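Local coordinates for Exo beta-1,2-glucooligosaccharide sophorohydrolase (non-reducing end) (Parabacteroides distasonis ATCC 8503, PDB 5Z06), which hydrolyses linear beta-1,2-glucan and beta-1,2-glucooligosaccharides from the non-reducing end, releasing the disaccharide sophorose, at residues E12-L15 with D19-Y22; P41-V46 with G51-L56; F648-N653 with W658-F663. One frame throughout, in Å; residues are numbered along the deposited sequence.

In space interaction 1 lies between the other two, though it comes first along the chain. Its centre is about 9 Å from that of interaction 2 and about 12 Å from that of interaction 3, whereas interactions 2 and 3 do not touch, their nearest atoms being about 10 Å apart. Interactions 1 and 2 share the calcium ion, bound by Glu12 and Asn13 from interaction 1 and by Asn52 from interaction 2; a probable hydrogen bond of 2.7 Å from Ser14 N to Asn52 OD1 reinforces that join. Towards interaction 3, which belongs to the glycoamylase-like part, Tyr22 OH lies 2.9 Å from Trp658 NE1, and Leu15 packs on Val659.

Interaction 1. Residues E12-L15 with D19-Y22; sequences ENSL and DYFY. With CA (calcium ion), chain C.
Ser14 lays its hydroxymethyl group against the edge of the Tyr20 ring, with OG 3.3 Å from Tyr20 CD1 and close to the ring plane. Both residues belong to one irregular loop, between strand 9-11 and strand 23-28, which turns back so that Ser14 meets Tyr20. A serine suits this spot because it is small enough to let the ring approach, and its hydroxyl is hydrogen-bonded to the backbone oxygen of Met16, two residues on. Tyr20 reaches across with CG anti to the backbone N (chi1 -172°), which brings its ring alongside Ser14 and Asn13. The backbone N of Tyr22 lies over one ring face, offset toward the rim.

Ahead of Ser14, the loop forms part of the calcium site: Glu12 O binds the ion at 2.3 Å and Asn13 OD1 at 2.5 Å, with Thr49, Asn52 and Asp175 also contributing ligands. The side-chain amide of Asn13 offers a neutral oxygen ligand, while the carboxylate of Glu12 turns elsewhere, to a salt bridge with Arg238. A water in the plane of the Tyr20 ring links the two segments, donating to Tyr20 OH at 2.7 Å and to Asn13 O at 3.1 Å.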
ATOM      1  N   GLU A  12      -8.283  15.621   4.559  1.00 32.82           N
ATOM      2  CA  GLU A  12      -9.639  15.338   4.122  1.00 33.99           C
ATOM      3  C   GLU A  12     -10.392  14.587   5.214  1.00 33.09           C
ATOM      4  O   GLU A  12     -11.478  14.994   5.623  1.00 32.42           O
ATOM      5  CB  GLU A  12      -9.611  14.507   2.860  1.00 37.60           C
ATOM      6  CG  GLU A  12     -10.993  14.162   2.342  1.00 42.34           C
ATOM      7  CD  GLU A  12     -10.939  13.654   0.924  1.00 45.38           C
ATOM      8  OE1 GLU A  12     -10.358  12.569   0.703  1.00 47.49           O
ATOM      9  OE2 GLU A  12     -11.454  14.364   0.041  1.00 47.35           O
ATOM     10  N   ASN A  13      -9.816  13.477   5.650  1.00 33.63           N
ATOM     11  CA  ASN A  13     -10.403  12.602   6.671  1.00 33.96           C
ATOM     12  C   ASN A  13      -9.284  11.863   7.365  1.00 30.65           C
ATOM     13  O   ASN A  13      -8.281  11.538   6.751  1.00 31.51           O
ATOM     14  CB  ASN A  13     -11.356  11.576   6.028  1.00 33.01           C
ATOM     15  CG  ASN A  13     -12.733  12.146   5.745  1.00 32.86           C
ATOM     16  OD1 ASN A  13     -13.314  12.813   6.593  1.00 33.05           O
ATOM     17  ND2 ASN A  13     -13.271  11.875   4.562  1.00 32.44           N
ATOM     18  N   SER A  14      -9.454  11.618   8.648  1.00 31.33           N
ATOM     19  CA  SER A  14      -8.549  10.762   9.400  1.00 30.62           C
ATOM     20  C   SER A  14      -9.078   9.357   9.255  1.00 32.20           C
ATOM     21  O   SER A  14     -10.256   9.113   9.546  1.00 34.65           O
ATOM     22  CB  SER A  14      -8.524  11.156  10.860  1.00 28.34           C
ATOM     23  OG  SER A  14      -7.559  10.420  11.553  1.00 29.35           O
ATOM     24  N   LEU A  15      -8.235   8.446   8.770  1.00 29.92           N
ATOM     25  CA  LEU A  15      -8.587   7.030   8.730  1.00 30.93           C
ATOM     26  C   LEU A  15      -8.624   6.421  10.116  1.00 29.35           C
ATOM     27  O   LEU A  15      -9.256   5.397  10.314  1.00 30.96           O
ATOM     28  CB  LEU A  15      -7.625   6.249   7.822  1.00 32.84           C
ATOM     29  CG  LEU A  15      -7.630   6.688   6.349  1.00 33.13           C
ATOM     30  CD1 LEU A  15      -6.621   5.910   5.519  1.00 33.54           C
ATOM     31  CD2 LEU A  15      -9.030   6.528   5.761  1.00 30.94           C
ATOM     32  N   ASP A  19      -7.575  10.896  17.177  1.00 26.88           N
ATOM     33  CA  ASP A  19      -6.601  11.920  16.897  1.00 27.88           C
ATOM     34  C   ASP A  19      -5.921  11.668  15.556  1.00 27.74           C
ATOM     35  O   ASP A  19      -6.003  10.580  15.009  1.00 27.92           O
ATOM     36  CB  ASP A  19      -5.558  11.952  18.015  1.00 28.21           C
ATOM     37  CG  ASP A  19      -4.860  10.608  18.221  1.00 29.15           C
ATOM     38  OD1 ASP A  19      -3.985  10.208  17.429  1.00 32.09           O
ATOM     39  OD2 ASP A  19      -5.169   9.943  19.212  1.00 32.30           O
ATOM     40  N   TYR A  20      -5.230  12.690  15.062  1.00 27.29           N
ATOM     41  CA  TYR A  20      -4.753  12.712  13.702  1.00 26.96           C
ATOM     42  C   TYR A  20      -3.233  12.713  13.685  1.00 26.90           C
ATOM     43  O   TYR A  20      -2.570  13.651  14.151  1.00 26.48           O
ATOM     44  CB  TYR A  20      -5.298  13.911  12.930  1.00 29.80           C
ATOM     45  CG  TYR A  20      -4.941  13.817  11.465  1.00 30.81           C
ATOM     46  CD1 TYR A  20      -5.295  12.683  10.725  1.00 31.56           C
ATOM     47  CD2 TYR A  20      -4.202  14.816  10.824  1.00 30.28           C
ATOM     48  CE1 TYR A  20      -4.944  12.558   9.392  1.00 30.92           C
ATOM     49  CE2 TYR A  20      -3.870  14.693   9.478  1.00 31.18           C
ATOM     50  CZ  TYR A  20      -4.242  13.548   8.777  1.00 29.99           C
ATOM     51  OH  TYR A  20      -3.923  13.348   7.461  1.00 31.15           O
ATOM     52  N   PHE A  21      -2.690  11.642  13.136  1.00 25.07           N
ATOM     53  CA  PHE A  21      -1.294  11.401  13.225  1.00 25.78           C
ATOM     54  C   PHE A  21      -0.536  12.567  12.640  1.00 25.28           C
ATOM     55  O   PHE A  21       0.391  13.050  13.253  1.00 24.26           O
ATOM     56  CB  PHE A  21      -0.877  10.088  12.530  1.00 26.34           C
ATOM     57  CG  PHE A  21       0.593   9.923  12.520  1.00 25.50           C
ATOM     58  CD1 PHE A  21       1.232   9.368  13.597  1.00 24.88           C
ATOM     59  CD2 PHE A  21       1.343  10.433  11.487  1.00 26.01           C
ATOM     60  CE1 PHE A  21       2.608   9.276  13.634  1.00 26.00           C
ATOM     61  CE2 PHE A  21       2.723  10.355  11.518  1.00 26.20           C
ATOM     62  CZ  PHE A  21       3.356   9.767  12.588  1.00 25.81           C
ATOM     63  N   TYR A  22      -0.969  13.031  11.480  1.00 26.37           N
ATOM     64  CA  TYR A  22      -0.265  14.080  10.746  1.00 28.10           C
ATOM     65  C   TYR A  22      -0.704  15.464  11.190  1.00 28.52           C
ATOM     66  O   TYR A  22      -1.119  16.288  10.381  1.00 29.99           O
ATOM     67  CB  TYR A  22      -0.530  13.919   9.264  1.00 28.43           C
ATOM     68  CG  TYR A  22       0.053  12.655   8.711  1.00 29.04           C
ATOM     69  CD1 TYR A  22       1.412  12.552   8.458  1.00 30.00           C
ATOM     70  CD2 TYR A  22      -0.749  11.559   8.451  1.00 28.07           C
ATOM     71  CE1 TYR A  22       1.954  11.387   7.941  1.00 30.03           C
ATOM     72  CE2 TYR A  22      -0.210  10.397   7.946  1.00 29.08           C
ATOM     73  CZ  TYR A  22       1.126  10.325   7.677  1.00 28.99           C
ATOM     74  OH  TYR A  22       1.602   9.160   7.170  1.00 31.13           O
TER
HETATM   75 CA    CA C 801     -13.613  15.237   6.356  1.00 31.11          CA
HETATM   76  O   HOH W   1      -5.266  11.377   6.182  1.00 34.51           O

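Interaction 2. Residues P41-V46 with G51-L56; sequences PVAGSV and GNSLEL. With CA (calcium ion), chain C.
Val42 and Ala43 pair with Leu54 and Ser53 as two antiparallel strands of a beta hairpin. The backbone bonds come first: Ala43 and Ser53 form the hydrogen-bonded pair, Ala43 N giving to Ser53 O at 2.7 Å and Ser53 N to Ala43 O at 2.9 Å, and Glu55 N extends the ladder to Pro41 O with a nearly straight bond (177°). Proline has no N-H to give, but its carbonyl still serves here.

The side-chain hydrogen bond across the hairpin is made by Ser53. Its OG, held between the backbone N and the carbonyl carbon (chi1 61°), donates to Val46 O at 2.6 Å, approaching from above the carbonyl plane, and so ties the connecting loop back to the strand. With an alanine here, Val46 O would probably lose this donor, and the connecting loop would be freer to shift. Glu55 turns its carboxylate to Lys34 and Thr57, while its OE1 passes 3.5 Å from Pro41 CB.

In the side-chain packing, the Val42 CG1 methyl, anti to the backbone N, rests on the carboxamide carbon of Asn52, 3.4 Å from CG, the two side chains crossing at a slant. The apolar pair is Val42 CG2 with Leu54 CD2, looser at 4.3 Å. A branched valine fills both directions at once.

The metal bond belongs to Asn52, whose backbone O binds calcium at 2.4 Å; its side-chain OD1 accepts from Ser14 N, joining the hairpin to the preceding loop. Strand 53-59 runs between strands 42-43 and 169-180 in an antiparallel sheet: Ala43 and Val46 rest on Tyr173, Ser53 on Asp175, and on the other face Leu54 packs against Phe11 of strand 9-11 and Ile70 of strand 65-71.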
ATOM      1  N   PRO A  41      -7.259  16.481  17.881  1.00 29.35           N
ATOM      2  CA  PRO A  41      -8.330  15.503  17.947  1.00 28.52           C
ATOM      3  C   PRO A  41      -9.064  15.408  16.644  1.00 27.34           C
ATOM      4  O   PRO A  41      -9.112  16.365  15.875  1.00 29.48           O
ATOM      5  CB  PRO A  41      -9.246  16.037  19.055  1.00 29.40           C
ATOM      6  CG  PRO A  41      -8.414  16.993  19.817  1.00 30.50           C
ATOM      7  CD  PRO A  41      -7.490  17.595  18.804  1.00 30.20           C
ATOM      8  N   VAL A  42      -9.627  14.245  16.392  1.00 27.94           N
ATOM      9  CA  VAL A  42     -10.448  14.034  15.231  1.00 27.99           C
ATOM     10  C   VAL A  42     -11.869  14.066  15.733  1.00 27.86           C
ATOM     11  O   VAL A  42     -12.261  13.239  16.552  1.00 29.13           O
ATOM     12  CB  VAL A  42     -10.161  12.678  14.588  1.00 28.98           C
ATOM     13  CG1 VAL A  42     -11.166  12.377  13.489  1.00 29.53           C
ATOM     14  CG2 VAL A  42      -8.760  12.683  14.010  1.00 30.78           C
ATOM     15  N   ALA A  43     -12.645  14.999  15.218  1.00 27.06           N
ATOM     16  CA  ALA A  43     -14.053  15.058  15.535  1.00 27.38           C
ATOM     17  C   ALA A  43     -14.794  14.184  14.538  1.00 28.78           C
ATOM     18  O   ALA A  43     -14.783  14.467  13.323  1.00 25.92           O
ATOM     19  CB  ALA A  43     -14.549  16.478  15.447  1.00 26.81           C
ATOM     20  N   GLY A  44     -15.450  13.148  15.056  1.00 28.11           N
ATOM     21  CA  GLY A  44     -16.223  12.226  14.251  1.00 31.37           C
ATOM     22  C   GLY A  44     -17.675  12.611  14.109  1.00 35.16           C
ATOM     23  O   GLY A  44     -18.360  12.040  13.276  1.00 36.33           O
ATOM     24  N   SER A  45     -18.145  13.585  14.893  1.00 39.16           N
ATOM     25  CA  SER A  45     -19.555  13.987  14.864  1.00 41.29           C
ATOM     26  C   SER A  45     -19.828  15.194  13.958  1.00 39.82           C
ATOM     27  O   SER A  45     -20.978  15.515  13.698  1.00 40.00           O
ATOM     28  CB  SER A  45     -20.048  14.285  16.279  1.00 41.74           C
ATOM     29  OG  SER A  45     -19.323  15.375  16.844  1.00 45.50           O
ATOM     30  N   VAL A  46     -18.789  15.880  13.506  1.00 39.37           N
ATOM     31  CA  VAL A  46     -18.961  16.973  12.568  1.00 36.74           C
ATOM     32  C   VAL A  46     -17.909  16.879  11.505  1.00 35.86           C
ATOM     33  O   VAL A  46     -16.729  16.634  11.773  1.00 34.34           O
ATOM     34  CB  VAL A  46     -18.905  18.374  13.216  1.00 39.03           C
ATOM     35  CG1 VAL A  46     -20.156  18.620  14.070  1.00 41.15           C
ATOM     36  CG2 VAL A  46     -17.630  18.580  14.024  1.00 37.09           C
ATOM     37  N   GLY A  51     -17.083  11.306   7.474  1.00 41.00           N
ATOM     38  CA  GLY A  51     -16.070  10.748   8.256  1.00 36.42           C
ATOM     39  C   GLY A  51     -15.959  11.810   9.338  1.00 34.43           C
ATOM     40  O   GLY A  51     -16.745  11.865  10.276  1.00 31.26           O
ATOM     41  N   ASN A  52     -14.979  12.686   9.178  1.00 31.77           N
ATOM     42  CA  ASN A  52     -14.516  13.442  10.298  1.00 30.18           C
ATOM     43  C   ASN A  52     -13.835  14.724   9.901  1.00 29.75           C
ATOM     44  O   ASN A  52     -13.591  15.008   8.718  1.00 30.41           O
ATOM     45  CB  ASN A  52     -13.626  12.553  11.180  1.00 30.81           C
ATOM     46  CG  ASN A  52     -12.482  11.927  10.415  1.00 32.46           C
ATOM     47  OD1 ASN A  52     -11.734  12.618   9.738  1.00 33.30           O
ATOM     48  ND2 ASN A  52     -12.338  10.619  10.525  1.00 31.14           N
ATOM     49  N   SER A  53     -13.544  15.505  10.919  1.00 29.78           N
ATOM     50  CA  SER A  53     -12.822  16.736  10.770  1.00 28.74           C
ATOM     51  C   SER A  53     -11.843  16.816  11.910  1.00 29.23           C
ATOM     52  O   SER A  53     -11.855  15.970  12.808  1.00 30.70           O
ATOM     53  CB  SER A  53     -13.797  17.902  10.825  1.00 28.95           C
ATOM     54  OG  SER A  53     -14.472  17.928  12.067  1.00 28.00           O
ATOM     55  N   LEU A  54     -11.004  17.838  11.865  1.00 27.93           N
ATOM     56  CA  LEU A  54     -10.055  18.090  12.908  1.00 29.28           C
ATOM     57  C   LEU A  54     -10.634  19.093  13.875  1.00 30.39           C
ATOM     58  O   LEU A  54     -11.224  20.108  13.469  1.00 29.08           O
ATOM     59  CB  LEU A  54      -8.747  18.608  12.330  1.00 28.48           C
ATOM     60  CG  LEU A  54      -7.994  17.600  11.467  1.00 27.69           C
ATOM     61  CD1 LEU A  54      -6.791  18.270  10.847  1.00 29.17           C
ATOM     62  CD2 LEU A  54      -7.524  16.441  12.316  1.00 28.15           C
ATOM     63  N   GLU A  55     -10.454  18.797  15.158  1.00 31.28           N
ATOM     64  CA  GLU A  55     -10.957  19.641  16.205  1.00 32.10           C
ATOM     65  C   GLU A  55      -9.846  20.562  16.615  1.00 32.40           C
ATOM     66  O   GLU A  55      -8.760  20.125  16.959  1.00 28.58           O
ATOM     67  CB  GLU A  55     -11.410  18.828  17.412  1.00 32.50           C
ATOM     68  CG  GLU A  55     -12.248  19.656  18.374  1.00 32.67           C
ATOM     69  CD  GLU A  55     -12.370  19.050  19.749  1.00 32.70           C
ATOM     70  OE1 GLU A  55     -12.198  17.827  19.878  1.00 30.42           O
ATOM     71  OE2 GLU A  55     -12.622  19.813  20.713  1.00 34.11           O
ATOM     72  N   LEU A  56     -10.139  21.849  16.589  1.00 33.35           N
ATOM     73  CA  LEU A  56      -9.189  22.829  17.028  1.00 35.27           C
ATOM     74  C   LEU A  56      -9.815  23.552  18.220  1.00 33.06           C
ATOM     75  O   LEU A  56     -10.558  24.522  18.053  1.00 33.82           O
ATOM     76  CB  LEU A  56      -8.840  23.770  15.868  1.00 35.84           C
ATOM     77  CG  LEU A  56      -7.605  24.616  16.149  1.00 38.65           C
ATOM     78  CD1 LEU A  56      -6.345  23.800  15.912  1.00 40.53           C
ATOM     79  CD2 LEU A  56      -7.585  25.871  15.287  1.00 40.16           C
TER
HETATM   80 CA    CA C 801     -13.613  15.237   6.356  1.00 31.11          CA

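Interaction 3. Residues F648-N653 with W658-F663; sequences FRDAFN and WVSPLF
Trp658 lies with its six-membered ring beside Ala651, CZ3 standing 3.8 Å from Ala651 CB, which approaches in the ring plane at the edge. The indole gets there with CG anti to the backbone N (chi1 177°), and the small alanine lets so broad a ring come close. Trp658 NE1 bonds to Tyr22 OH, and Phe593 and Phe21 meet the indole edge-to-face. A second apolar pair is Phe652 CB with Val659 CG2, at 4.0 Å. Methyls also pack on the aliphatic carbons of charged residues: Val659 CG2 touches Arg649 CD at 3.6 Å, the extended arginine crossing the methyl, and Leu662 CD1 lies alongside Asp650 CB at 3.5 Å. Phe663 turns its edge to Phe648 O, while its CZ comes obliquely to Arg649 NH1, the guanidinium and ring planes being 37° apart.

Strands 652-653 and 658-659 make an antiparallel beta hairpin, with strand 610-611 on the far side of 652-653. Asn653 N bonds to Trp658 O at 2.7 Å and Trp658 N to Asn653 O. Past the strands the pairing continues in the loops through Ser660 N to Ala651 O at 2.8 Å and, longer, Asp650 N to Leu662 O at 3.2 Å.

Buried Asp650 and Ser660 share one water: Ser660 OG, which accepts from Leu662 N in an ST turn, donates to it, and it donates to Asp650 OD2; Asp650 OD1 has its partner in Asn667. A second water, in the guanidinium plane, accepts from Arg649 NH1 at 2.8 Å and donates to Ser660 O, linking the charged end to the turn. Asn653 ND2 bonds to Asn608 O and Thr610 OG1, fastening the hairpin to strand 610-611 and the residues just before it.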
ATOM      1  N   PHE A 648      -6.932  -5.335   3.225  1.00 26.11           N
ATOM      2  CA  PHE A 648      -6.498  -4.588   4.388  1.00 26.75           C
ATOM      3  C   PHE A 648      -5.590  -3.477   3.953  1.00 25.54           C
ATOM      4  O   PHE A 648      -4.840  -3.617   2.994  1.00 25.81           O
ATOM      5  CB  PHE A 648      -5.797  -5.459   5.413  1.00 25.56           C
ATOM      6  CG  PHE A 648      -6.663  -6.529   5.968  1.00 26.64           C
ATOM      7  CD1 PHE A 648      -7.508  -6.266   7.028  1.00 27.27           C
ATOM      8  CD2 PHE A 648      -6.621  -7.816   5.453  1.00 26.99           C
ATOM      9  CE1 PHE A 648      -8.295  -7.270   7.553  1.00 26.48           C
ATOM     10  CE2 PHE A 648      -7.424  -8.815   5.972  1.00 26.08           C
ATOM     11  CZ  PHE A 648      -8.258  -8.538   7.019  1.00 25.95           C
ATOM     12  N   ARG A 649      -5.638  -2.384   4.695  1.00 25.20           N
ATOM     13  CA  ARG A 649      -4.708  -1.303   4.454  1.00 27.61           C
ATOM     14  C   ARG A 649      -3.292  -1.785   4.667  1.00 26.48           C
ATOM     15  O   ARG A 649      -3.050  -2.755   5.359  1.00 26.97           O
ATOM     16  CB  ARG A 649      -5.037  -0.108   5.331  1.00 29.16           C
ATOM     17  CG  ARG A 649      -6.403   0.426   4.978  1.00 29.55           C
ATOM     18  CD  ARG A 649      -6.727   1.726   5.662  1.00 30.66           C
ATOM     19  NE  ARG A 649      -8.129   2.013   5.425  1.00 31.91           N
ATOM     20  CZ  ARG A 649      -8.606   2.537   4.302  1.00 32.91           C
ATOM     21  NH1 ARG A 649      -7.794   2.860   3.288  1.00 32.38           N
ATOM     22  NH2 ARG A 649      -9.910   2.745   4.201  1.00 33.59           N
ATOM     23  N   ASP A 650      -2.357  -1.118   4.030  1.00 26.90           N
ATOM     24  CA  ASP A 650      -1.001  -1.630   3.949  1.00 26.56           C
ATOM     25  C   ASP A 650      -0.344  -1.910   5.293  1.00 26.93           C
ATOM     26  O   ASP A 650       0.386  -2.888   5.435  1.00 26.56           O
ATOM     27  CB  ASP A 650      -0.133  -0.670   3.184  1.00 27.06           C
ATOM     28  CG  ASP A 650       1.151  -1.292   2.751  1.00 28.70           C
ATOM     29  OD1 ASP A 650       1.090  -2.404   2.188  1.00 28.65           O
ATOM     30  OD2 ASP A 650       2.217  -0.662   2.956  1.00 31.42           O
ATOM     31  N   ALA A 651      -0.617  -1.048   6.263  1.00 25.63           N
ATOM     32  CA  ALA A 651      -0.016  -1.137   7.566  1.00 25.82           C
ATOM     33  C   ALA A 651      -0.767  -0.279   8.528  1.00 24.80           C
ATOM     34  O   ALA A 651      -1.446   0.658   8.137  1.00 25.55           O
ATOM     35  CB  ALA A 651       1.446  -0.680   7.524  1.00 25.00           C
ATOM     36  N   PHE A 652      -0.555  -0.558   9.798  1.00 23.50           N
ATOM     37  CA  PHE A 652      -1.110   0.255  10.841  1.00 24.50           C
ATOM     38  C   PHE A 652      -0.215   0.243  12.073  1.00 24.20           C
ATOM     39  O   PHE A 652       0.555  -0.703  12.312  1.00 23.92           O
ATOM     40  CB  PHE A 652      -2.526  -0.239  11.172  1.00 24.11           C
ATOM     41  CG  PHE A 652      -2.567  -1.593  11.812  1.00 24.64           C
ATOM     42  CD1 PHE A 652      -2.338  -2.739  11.068  1.00 25.14           C
ATOM     43  CD2 PHE A 652      -2.879  -1.730  13.165  1.00 26.42           C
ATOM     44  CE1 PHE A 652      -2.399  -3.984  11.657  1.00 26.10           C
ATOM     45  CE2 PHE A 652      -2.947  -2.974  13.758  1.00 25.91           C
ATOM     46  CZ  PHE A 652      -2.698  -4.105  13.006  1.00 26.18           C
ATOM     47  N   ASN A 653      -0.349   1.293  12.864  1.00 24.98           N
ATOM     48  CA  ASN A 653       0.401   1.420  14.087  1.00 25.04           C
ATOM     49  C   ASN A 653      -0.559   1.923  15.127  1.00 26.77           C
ATOM     50  O   ASN A 653      -0.901   3.119  15.141  1.00 27.68           O
ATOM     51  CB  ASN A 653       1.566   2.367  13.891  1.00 25.02           C
ATOM     52  CG  ASN A 653       2.509   2.374  15.073  1.00 24.24           C
ATOM     53  OD1 ASN A 653       2.081   2.353  16.219  1.00 23.44           O
ATOM     54  ND2 ASN A 653       3.794   2.372  14.792  1.00 22.72           N
ATOM     55  N   TRP A 658      -1.924   5.389  13.738  1.00 26.80           N
ATOM     56  CA  TRP A 658      -1.662   5.592  12.331  1.00 26.12           C
ATOM     57  C   TRP A 658      -2.137   4.363  11.541  1.00 25.55           C
ATOM     58  O   TRP A 658      -2.012   3.231  11.981  1.00 26.91           O
ATOM     59  CB  TRP A 658      -0.164   5.799  12.135  1.00 25.29           C
ATOM     60  CG  TRP A 658       0.240   5.957  10.722  1.00 26.52           C
ATOM     61  CD1 TRP A 658       0.298   7.109  10.002  1.00 27.18           C
ATOM     62  CD2 TRP A 658       0.626   4.912   9.839  1.00 27.25           C
ATOM     63  NE1 TRP A 658       0.714   6.850   8.721  1.00 27.33           N
ATOM     64  CE2 TRP A 658       0.929   5.507   8.597  1.00 28.51           C
ATOM     65  CE3 TRP A 658       0.758   3.531   9.981  1.00 27.68           C
ATOM     66  CZ2 TRP A 658       1.351   4.771   7.508  1.00 27.90           C
ATOM     67  CZ3 TRP A 658       1.172   2.803   8.908  1.00 27.72           C
ATOM     68  CH2 TRP A 658       1.468   3.424   7.680  1.00 28.82           C
ATOM     69  N   VAL A 659      -2.682   4.609  10.370  1.00 25.44           N
ATOM     70  CA  VAL A 659      -2.901   3.570   9.381  1.00 26.73           C
ATOM     71  C   VAL A 659      -2.471   4.107   8.030  1.00 26.08           C
ATOM     72  O   VAL A 659      -2.564   5.290   7.744  1.00 26.44           O
ATOM     73  CB  VAL A 659      -4.362   3.062   9.384  1.00 26.63           C
ATOM     74  CG1 VAL A 659      -5.329   4.163   8.986  1.00 27.43           C
ATOM     75  CG2 VAL A 659      -4.522   1.847   8.461  1.00 27.87           C
ATOM     76  N   SER A 660      -1.970   3.216   7.209  1.00 26.28           N
ATOM     77  CA  SER A 660      -1.474   3.578   5.918  1.00 26.43           C
ATOM     78  C   SER A 660      -2.583   4.155   5.068  1.00 27.97           C
ATOM     79  O   SER A 660      -3.708   3.645   5.085  1.00 26.11           O
ATOM     80  CB  SER A 660      -0.915   2.349   5.227  1.00 25.59           C
ATOM     81  OG  SER A 660      -0.475   2.695   3.965  1.00 25.94           O
ATOM     82  N   PRO A 661      -2.273   5.224   4.301  1.00 29.35           N
ATOM     83  CA  PRO A 661      -3.269   5.750   3.354  1.00 28.72           C
ATOM     84  C   PRO A 661      -3.333   4.992   2.037  1.00 28.38           C
ATOM     85  O   PRO A 661      -4.055   5.410   1.157  1.00 31.59           O
ATOM     86  CB  PRO A 661      -2.788   7.180   3.114  1.00 30.25           C
ATOM     87  CG  PRO A 661      -1.301   7.117   3.325  1.00 31.27           C
ATOM     88  CD  PRO A 661      -1.005   5.970   4.248  1.00 29.67           C
ATOM     89  N   LEU A 662      -2.615   3.876   1.895  1.00 27.81           N
ATOM     90  CA  LEU A 662      -2.494   3.213   0.606  1.00 27.14           C
ATOM     91  C   LEU A 662      -2.690   1.714   0.693  1.00 26.43           C
ATOM     92  O   LEU A 662      -2.636   1.103   1.773  1.00 24.99           O
ATOM     93  CB  LEU A 662      -1.131   3.543  -0.063  1.00 26.28           C
ATOM     94  CG  LEU A 662       0.187   3.363   0.693  1.00 26.97           C
ATOM     95  CD1 LEU A 662       0.558   1.903   0.880  1.00 27.74           C
ATOM     96  CD2 LEU A 662       1.302   4.026  -0.084  1.00 26.90           C
ATOM     97  N   PHE A 663      -2.905   1.149  -0.482  1.00 24.95           N
ATOM     98  CA  PHE A 663      -2.751  -0.251  -0.722  1.00 24.22           C
ATOM     99  C   PHE A 663      -1.541  -0.408  -1.604  1.00 24.58           C
ATOM    100  O   PHE A 663      -1.344   0.349  -2.572  1.00 24.54           O
ATOM    101  CB  PHE A 663      -3.979  -0.782  -1.427  1.00 24.25           C
ATOM    102  CG  PHE A 663      -5.221  -0.559  -0.656  1.00 24.50           C
ATOM    103  CD1 PHE A 663      -5.580  -1.435   0.345  1.00 25.11           C
ATOM    104  CD2 PHE A 663      -5.997   0.566  -0.893  1.00 24.23           C
ATOM    105  CE1 PHE A 663      -6.715  -1.207   1.093  1.00 27.15           C
ATOM    106  CE2 PHE A 663      -7.140   0.789  -0.161  1.00 26.91           C
ATOM    107  CZ  PHE A 663      -7.501  -0.093   0.838  1.00 26.09           C
TER
HETATM  108  O   HOH W   2      -5.075   2.473   2.933  1.00 39.15           O
HETATM  109  O   HOH W   3       2.193   1.690   4.206  1.00 28.85           O